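Local coordinates for secreted protein ASP-2 (Necator americanus, PDB 1U53) that is of unknown molecular function but is a secreted pathogenesis-related-1 (CAP family) protein of a human hookworm and a vaccine antigen against hookworm infection, at residues 43-48 against 119-124; 31-36 against 178-183. One frame throughout, in Å; residues are numbered along the deposited sequence.

Interaction 1 (43-48 against 119-124)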
ATOM      1  N   ASN A  43       9.329  13.936 -11.041  1.00 14.39           N
ATOM      2  CA  ASN A  43       8.935  12.637 -10.532  1.00 14.48           C
ATOM      3  C   ASN A  43       9.282  12.468  -9.063  1.00 14.07           C
ATOM      4  O   ASN A  43      10.129  13.191  -8.515  1.00 15.48           O
ATOM      5  CB  ASN A  43       9.652  11.547 -11.348  1.00 15.94           C
ATOM      6  CG  ASN A  43       9.115  11.433 -12.771  1.00 16.74           C
ATOM      7  OD1 ASN A  43       8.214  12.181 -13.170  1.00 18.47           O
ATOM      8  ND2 ASN A  43       9.701  10.511 -13.567  1.00 16.63           N
ATOM      9  N   ALA A  44       8.711  11.460  -8.424  1.00 12.73           N
ATOM     10  CA  ALA A  44       9.170  11.132  -7.061  1.00 11.81           C
ATOM     11  C   ALA A  44      10.661  10.756  -7.091  1.00 13.84           C
ATOM     12  O   ALA A  44      11.177  10.231  -8.093  1.00 12.03           O
ATOM     13  CB  ALA A  44       8.302   9.993  -6.480  1.00 12.47           C
ATOM     14  N   PRO A  45      11.389  11.075  -6.016  1.00 13.23           N
ATOM     15  CA  PRO A  45      12.801  10.672  -6.053  1.00 13.04           C
ATOM     16  C   PRO A  45      13.069   9.183  -6.060  1.00 12.99           C
ATOM     17  O   PRO A  45      12.304   8.417  -5.485  1.00 13.57           O
ATOM     18  CB  PRO A  45      13.391  11.243  -4.750  1.00 14.61           C
ATOM     19  CG  PRO A  45      12.257  11.722  -3.947  1.00 15.64           C
ATOM     20  CD  PRO A  45      11.035  11.854  -4.820  1.00 12.82           C
ATOM     21  N   LYS A  46      14.224   8.808  -6.611  1.00 13.82           N
ATOM     22  CA  LYS A  46      14.627   7.398  -6.595  1.00 14.15           C
ATOM     23  C   LYS A  46      14.885   6.961  -5.170  1.00 13.63           C
ATOM     24  O   LYS A  46      15.297   7.768  -4.314  1.00 13.61           O
ATOM     25  CB  LYS A  46      15.879   7.144  -7.447  1.00 13.13           C
ATOM     26  CG  LYS A  46      15.629   7.475  -8.921  1.00 14.57           C
ATOM     27  CD  LYS A  46      16.932   7.386  -9.756  1.00 17.27           C
ATOM     28  CE  LYS A  46      16.616   7.722 -11.226  1.00 20.51           C
ATOM     29  NZ  LYS A  46      17.828   7.650 -12.078  1.00 25.76           N
ATOM     30  N   ALA A  47      14.662   5.670  -4.936  1.00 11.41           N
ATOM     31  CA  ALA A  47      14.715   5.092  -3.591  1.00 11.67           C
ATOM     32  C   ALA A  47      15.917   4.179  -3.560  1.00 13.21           C
ATOM     33  O   ALA A  47      16.046   3.314  -4.454  1.00 12.47           O
ATOM     34  CB  ALA A  47      13.449   4.294  -3.298  1.00 13.71           C
ATOM     35  N   ALA A  48      16.719   4.288  -2.499  1.00 13.42           N
ATOM     36  CA  ALA A  48      17.986   3.534  -2.415  1.00 14.51           C
ATOM     37  C   ALA A  48      17.805   2.083  -1.971  1.00 16.27           C
ATOM     38  O   ALA A  48      18.701   1.251  -2.184  1.00 14.93           O
ATOM     39  CB  ALA A  48      18.942   4.227  -1.427  1.00 16.02           C
ATOM     40  N   GLN A 119      10.100  16.609  -3.002  1.00 14.32           N
ATOM     41  CA  GLN A 119      11.394  15.911  -2.835  1.00 13.34           C
ATOM     42  C   GLN A 119      11.759  15.682  -1.378  1.00 13.61           C
ATOM     43  O   GLN A 119      12.643  14.865  -1.077  1.00 16.27           O
ATOM     44  CB  GLN A 119      12.514  16.711  -3.498  1.00 13.70           C
ATOM     45  CG  GLN A 119      12.343  16.913  -4.971  1.00 19.65           C
ATOM     46  CD  GLN A 119      12.119  15.620  -5.696  1.00 24.04           C
ATOM     47  OE1 GLN A 119      13.055  14.823  -5.880  1.00 25.28           O
ATOM     48  NE2 GLN A 119      10.864  15.380  -6.109  1.00 27.27           N
ATOM     49  N   ASN A 120      11.087  16.368  -0.449  1.00 14.31           N
ATOM     50  CA  ASN A 120      11.321  16.109   0.968  1.00 14.01           C
ATOM     51  C   ASN A 120      10.350  15.059   1.472  1.00 14.89           C
ATOM     52  O   ASN A 120       9.141  15.324   1.583  1.00 16.11           O
ATOM     53  CB  ASN A 120      11.110  17.372   1.827  1.00 13.98           C
ATOM     54  CG  ASN A 120      11.484  17.157   3.292  1.00 15.57           C
ATOM     55  OD1 ASN A 120      11.695  16.029   3.747  1.00 17.87           O
ATOM     56  ND2 ASN A 120      11.629  18.275   4.032  1.00 17.14           N
ATOM     57  N   LEU A 121      10.887  13.898   1.822  1.00 14.37           N
ATOM     58  CA  LEU A 121      10.027  12.745   2.126  1.00 14.94           C
ATOM     59  C   LEU A 121       9.729  12.583   3.589  1.00 16.54           C
ATOM     60  O   LEU A 121       9.148  11.564   4.011  1.00 15.50           O
ATOM     61  CB  LEU A 121      10.636  11.467   1.543  1.00 14.53           C
ATOM     62  CG  LEU A 121      10.888  11.531   0.047  1.00 13.29           C
ATOM     63  CD1 LEU A 121      11.432  10.165  -0.362  1.00 15.78           C
ATOM     64  CD2 LEU A 121       9.586  11.859  -0.710  1.00 14.91           C
ATOM     65  N   LYS A 122      10.111  13.582   4.388  1.00 17.84           N
ATOM     66  CA  LYS A 122       9.740  13.608   5.810  1.00 18.31           C
ATOM     67  C   LYS A 122       8.238  13.727   5.995  1.00 20.65           C
ATOM     68  O   LYS A 122       7.597  14.666   5.499  1.00 20.25           O
ATOM     69  CB  LYS A 122      10.414  14.804   6.500  1.00 20.43           C
ATOM     70  CG  LYS A 122      10.313  14.800   8.019  1.00 22.84           C
ATOM     71  CD  LYS A 122      10.993  16.048   8.573  1.00 25.07           C
ATOM     72  CE  LYS A 122      11.014  16.035  10.081  1.00 26.50           C
ATOM     73  NZ  LYS A 122       9.684  16.446  10.583  1.00 30.75           N
ATOM     74  N   LEU A 123       7.656  12.803   6.724  1.00 21.68           N
ATOM     75  CA  LEU A 123       6.221  12.872   6.893  1.00 24.09           C
ATOM     76  C   LEU A 123       5.807  13.924   7.927  1.00 25.33           C
ATOM     77  O   LEU A 123       5.596  13.583   9.086  1.00 26.99           O
ATOM     78  CB  LEU A 123       5.658  11.504   7.272  1.00 24.22           C
ATOM     79  CG  LEU A 123       4.127  11.516   7.227  1.00 25.70           C
ATOM     80  CD1 LEU A 123       3.620  11.791   5.816  1.00 25.76           C
ATOM     81  CD2 LEU A 123       3.552  10.204   7.758  1.00 25.68           C
ATOM     82  N   THR A 124       5.698  15.185   7.489  1.00 24.43           N
ATOM     83  CA  THR A 124       5.243  16.322   8.321  1.00 26.65           C
ATOM     84  C   THR A 124       3.732  16.472   8.365  1.00 28.45           C
ATOM     85  O   THR A 124       3.035  15.979   7.488  1.00 29.04           O
ATOM     86  CB  THR A 124       5.694  17.632   7.701  1.00 27.04           C
ATOM     87  OG1 THR A 124       5.139  17.720   6.382  1.00 26.86           O
ATOM     88  CG2 THR A 124       7.209  17.684   7.612  1.00 26.97           C
TER
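A proline held between a glutamine amide and a leucine end makes this loop-to-loop contact, where the loop between helix 14-32 and strand 54-55 meets the one between helices 111-115 and 125-128. It illustrates how two irregular segments can dock through one rigid ring. Gln-119 lies over one face of Pro-45, its OE1 almost centred above the ring and 3.7 Å from Pro-45 CG. The amide plane is tilted against the ring. A bend at chi2 (-53°) folds the chain of Gln-119 back so that its amide reaches the proline. There NE2 makes a weak hydrogen bond, 3.3 Å long, to Asn-43 O. From the other side of the ring Leu-121 comes in obliquely at the CG corner, where its CD1 stands 4.0 Å from Pro-45 CG. Tyr-175 joins both loops, as its OH bonds to Pro-45 O and Leu-121 packs against it. Around Leu-121 the chain makes an Asx turn, Asn-120 OD1 accepting from Lys-122 N. With one weak bond and 179 Å² buried, the contact rests mainly on van der Waals packing; that bond at most helps to orient the amide, whose oxygen faces the ring's C-H groups.

Interaction 2 (31-36 against 178-183)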
ATOM      1  N   VAL A  31       8.173   3.927  -8.323  1.00 10.94           N
ATOM      2  CA  VAL A  31       8.669   5.032  -7.515  1.00 12.30           C
ATOM      3  C   VAL A  31      10.188   4.887  -7.340  1.00 12.12           C
ATOM      4  O   VAL A  31      10.935   5.843  -7.549  1.00 12.23           O
ATOM      5  CB  VAL A  31       7.964   5.050  -6.130  1.00 12.99           C
ATOM      6  CG1 VAL A  31       8.702   5.991  -5.153  1.00 12.59           C
ATOM      7  CG2 VAL A  31       6.508   5.385  -6.329  1.00 11.81           C
ATOM      8  N   ALA A  32      10.648   3.711  -6.935  1.00 11.79           N
ATOM      9  CA  ALA A  32      12.067   3.493  -6.640  1.00 12.53           C
ATOM     10  C   ALA A  32      12.968   3.784  -7.839  1.00 11.95           C
ATOM     11  O   ALA A  32      14.083   4.321  -7.686  1.00 14.90           O
ATOM     12  CB  ALA A  32      12.283   2.068  -6.090  1.00 12.06           C
ATOM     13  N   LEU A  33      12.501   3.494  -9.045  1.00 12.07           N
ATOM     14  CA  LEU A  33      13.310   3.687 -10.242  1.00 13.40           C
ATOM     15  C   LEU A  33      13.260   5.111 -10.774  1.00 16.07           C
ATOM     16  O   LEU A  33      13.893   5.440 -11.815  1.00 16.03           O
ATOM     17  CB  LEU A  33      12.750   2.745 -11.323  1.00 13.32           C
ATOM     18  CG  LEU A  33      12.935   1.247 -11.086  1.00 12.66           C
ATOM     19  CD1 LEU A  33      12.203   0.414 -12.149  1.00 14.44           C
ATOM     20  CD2 LEU A  33      14.414   0.893 -11.110  1.00 14.23           C
ATOM     21  N   GLY A  34      12.480   5.967 -10.105  1.00 13.89           N
ATOM     22  CA  GLY A  34      12.334   7.359 -10.518  1.00 13.99           C
ATOM     23  C   GLY A  34      11.338   7.625 -11.618  1.00 14.55           C
ATOM     24  O   GLY A  34      11.437   8.645 -12.301  1.00 14.63           O
ATOM     25  N   GLN A  35      10.387   6.700 -11.788  1.00 12.20           N
ATOM     26  CA  GLN A  35       9.506   6.712 -12.957  1.00 12.75           C
ATOM     27  C   GLN A  35       8.100   7.220 -12.627  1.00 14.17           C
ATOM     28  O   GLN A  35       7.253   7.289 -13.503  1.00 14.43           O
ATOM     29  CB  GLN A  35       9.353   5.293 -13.493  1.00 16.39           C
ATOM     30  CG  GLN A  35      10.660   4.682 -13.973  1.00 19.11           C
ATOM     31  CD  GLN A  35      10.433   3.308 -14.542  1.00 20.52           C
ATOM     32  OE1 GLN A  35       9.374   2.751 -14.376  1.00 23.12           O
ATOM     33  NE2 GLN A  35      11.431   2.747 -15.174  1.00 24.36           N
ATOM     34  N   ALA A  36       7.853   7.594 -11.369  1.00 13.80           N
ATOM     35  CA  ALA A  36       6.498   8.003 -10.952  1.00 12.54           C
ATOM     36  C   ALA A  36       6.280   9.493 -10.923  1.00 14.17           C
ATOM     37  O   ALA A  36       6.956  10.200 -10.150  1.00 12.59           O
ATOM     38  CB  ALA A  36       6.165   7.419  -9.532  1.00 11.12           C
ATOM     39  N   GLY A 178      18.061   7.688  -3.034  1.00 15.07           N
ATOM     40  CA  GLY A 178      19.332   7.429  -3.668  1.00 16.76           C
ATOM     41  C   GLY A 178      19.123   6.501  -4.849  1.00 18.88           C
ATOM     42  O   GLY A 178      17.983   6.089  -5.131  1.00 17.30           O
ATOM     43  N   GLU A 179      20.206   6.164  -5.544  1.00 19.63           N
ATOM     44  CA  GLU A 179      20.079   5.304  -6.729  1.00 22.94           C
ATOM     45  C   GLU A 179      19.504   3.966  -6.327  1.00 20.77           C
ATOM     46  O   GLU A 179      19.838   3.471  -5.276  1.00 19.79           O
ATOM     47  CB  GLU A 179      21.441   5.099  -7.407  1.00 27.13           C
ATOM     48  CG  GLU A 179      21.923   6.306  -8.185  1.00 30.83           C
ATOM     49  CD  GLU A 179      20.971   6.680  -9.326  1.00 33.66           C
ATOM     50  OE1 GLU A 179      20.344   5.774  -9.915  1.00 34.63           O
ATOM     51  OE2 GLU A 179      20.844   7.885  -9.617  1.00 36.01           O
ATOM     52  N   PRO A 180      18.589   3.402  -7.151  1.00 21.31           N
ATOM     53  CA  PRO A 180      17.931   2.136  -6.840  1.00 20.71           C
ATOM     54  C   PRO A 180      18.948   1.079  -6.459  1.00 20.82           C
ATOM     55  O   PRO A 180      19.989   0.975  -7.128  1.00 19.96           O
ATOM     56  CB  PRO A 180      17.236   1.747  -8.149  1.00 21.81           C
ATOM     57  CG  PRO A 180      17.163   2.938  -8.958  1.00 22.14           C
ATOM     58  CD  PRO A 180      18.112   3.988  -8.416  1.00 21.57           C
ATOM     59  N   CYS A 181      18.654   0.353  -5.383  1.00 20.12           N
ATOM     60  CA  CYS A 181      19.480  -0.718  -4.828  1.00 22.48           C
ATOM     61  C   CYS A 181      20.861  -0.319  -4.278  1.00 22.96           C
ATOM     62  O   CYS A 181      21.655  -1.189  -3.872  1.00 23.33           O
ATOM     63  CB  CYS A 181      19.652  -1.860  -5.822  1.00 23.74           C
ATOM     64  SG  CYS A 181      18.219  -3.005  -5.964  1.00 26.01           S
ATOM     65  N   SER A 182      21.137   0.980  -4.243  1.00 21.46           N
ATOM     66  CA  SER A 182      22.446   1.452  -3.800  1.00 21.46           C
ATOM     67  C   SER A 182      22.689   1.228  -2.326  1.00 21.54           C
ATOM     68  O   SER A 182      23.851   1.270  -1.883  1.00 21.69           O
ATOM     69  CB  SER A 182      22.653   2.913  -4.151  1.00 20.98           C
ATOM     70  OG  SER A 182      21.648   3.729  -3.578  1.00 21.76           O
ATOM     71  N   LYS A 183      21.633   0.995  -1.548  1.00 20.97           N
ATOM     72  CA  LYS A 183      21.810   0.590  -0.155  1.00 22.57           C
ATOM     73  C   LYS A 183      21.250  -0.797   0.102  1.00 23.23           C
ATOM     74  O   LYS A 183      20.837  -1.118   1.203  1.00 22.67           O
ATOM     75  CB  LYS A 183      21.189   1.609   0.816  1.00 24.96           C
ATOM     76  CG  LYS A 183      21.746   3.028   0.729  1.00 26.29           C
ATOM     77  CD  LYS A 183      23.061   3.158   1.451  1.00 28.85           C
ATOM     78  CE  LYS A 183      23.043   4.384   2.382  1.00 30.37           C
ATOM     79  NZ  LYS A 183      22.201   4.157   3.569  1.00 32.12           N
TER
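The ring of Pro-180 offers one face to the carbonyl oxygen of Ala-32, while its CB-CG rim meets a methyl of Leu-33; the opposite face is turned away from 31-36. Ala-32 O lies off that first face, over the CG corner, 3.6 Å from Pro-180 CG, with CB and CD about equally far behind. This is a contact of a carbonyl with aliphatic C-H groups, not a conventional bond. The same oxygen also takes a backbone hydrogen bond from Ala-47. At the rim, CD2 of Leu-33 lies 4.0 Å from Pro-180 CG, and the two side chains meet at about a right angle. The CB of Leu-33 starts off away from the 178-183 loop. With CG placed anti to the carbonyl carbon (chi1 -68°), the branch comes round beside the backbone N and brings CD2 back to the proline.

Each side of the contact belongs to a recognised turn or cap. On the helix side the chain ends in a Schellman motif: Gly-34 leaves the helix with a positive phi of 83°, and its N bonds back to Val-31 O at 3.0 Å. On the other side Pro-180 and Cys-181 occupy the two corners of a type II beta turn, closed by Ser-182 N to Glu-179 O at 3.0 Å. Cys-181 takes the positive phi (64°) that this turn type has at its third residue, and its sulfur is tied to Cys-187 in a disulfide. The contact thus exemplifies a helix C-terminus, finished by a Schellman motif, on which a disulfide-anchored proline turn rests; it joins the end of helix 14-32 in the CAP domain to the cysteine-rich C-terminal segment.

Interactions 1 and 2 lie with centres about 10 Å apart, on the same side of the molecule, and interaction 1 is nested within the chain loop that interaction 2 closes. Segment 43-48 is what joins them. Its Ala-44 N reaches Ala-36 O at 2.8 Å, a probable hydrogen bond, and Asn-43 ND2 lies at the same distance from Gly-34 O. Further along, Lys-46 shares a backbone bond with Gly-178, which places the segment between the helix end and the C-terminal loop. Being half of interaction 1 and hydrogen-bonded to both halves of interaction 2, it makes the two contacts one continuous patch; no ligand takes part in either contact.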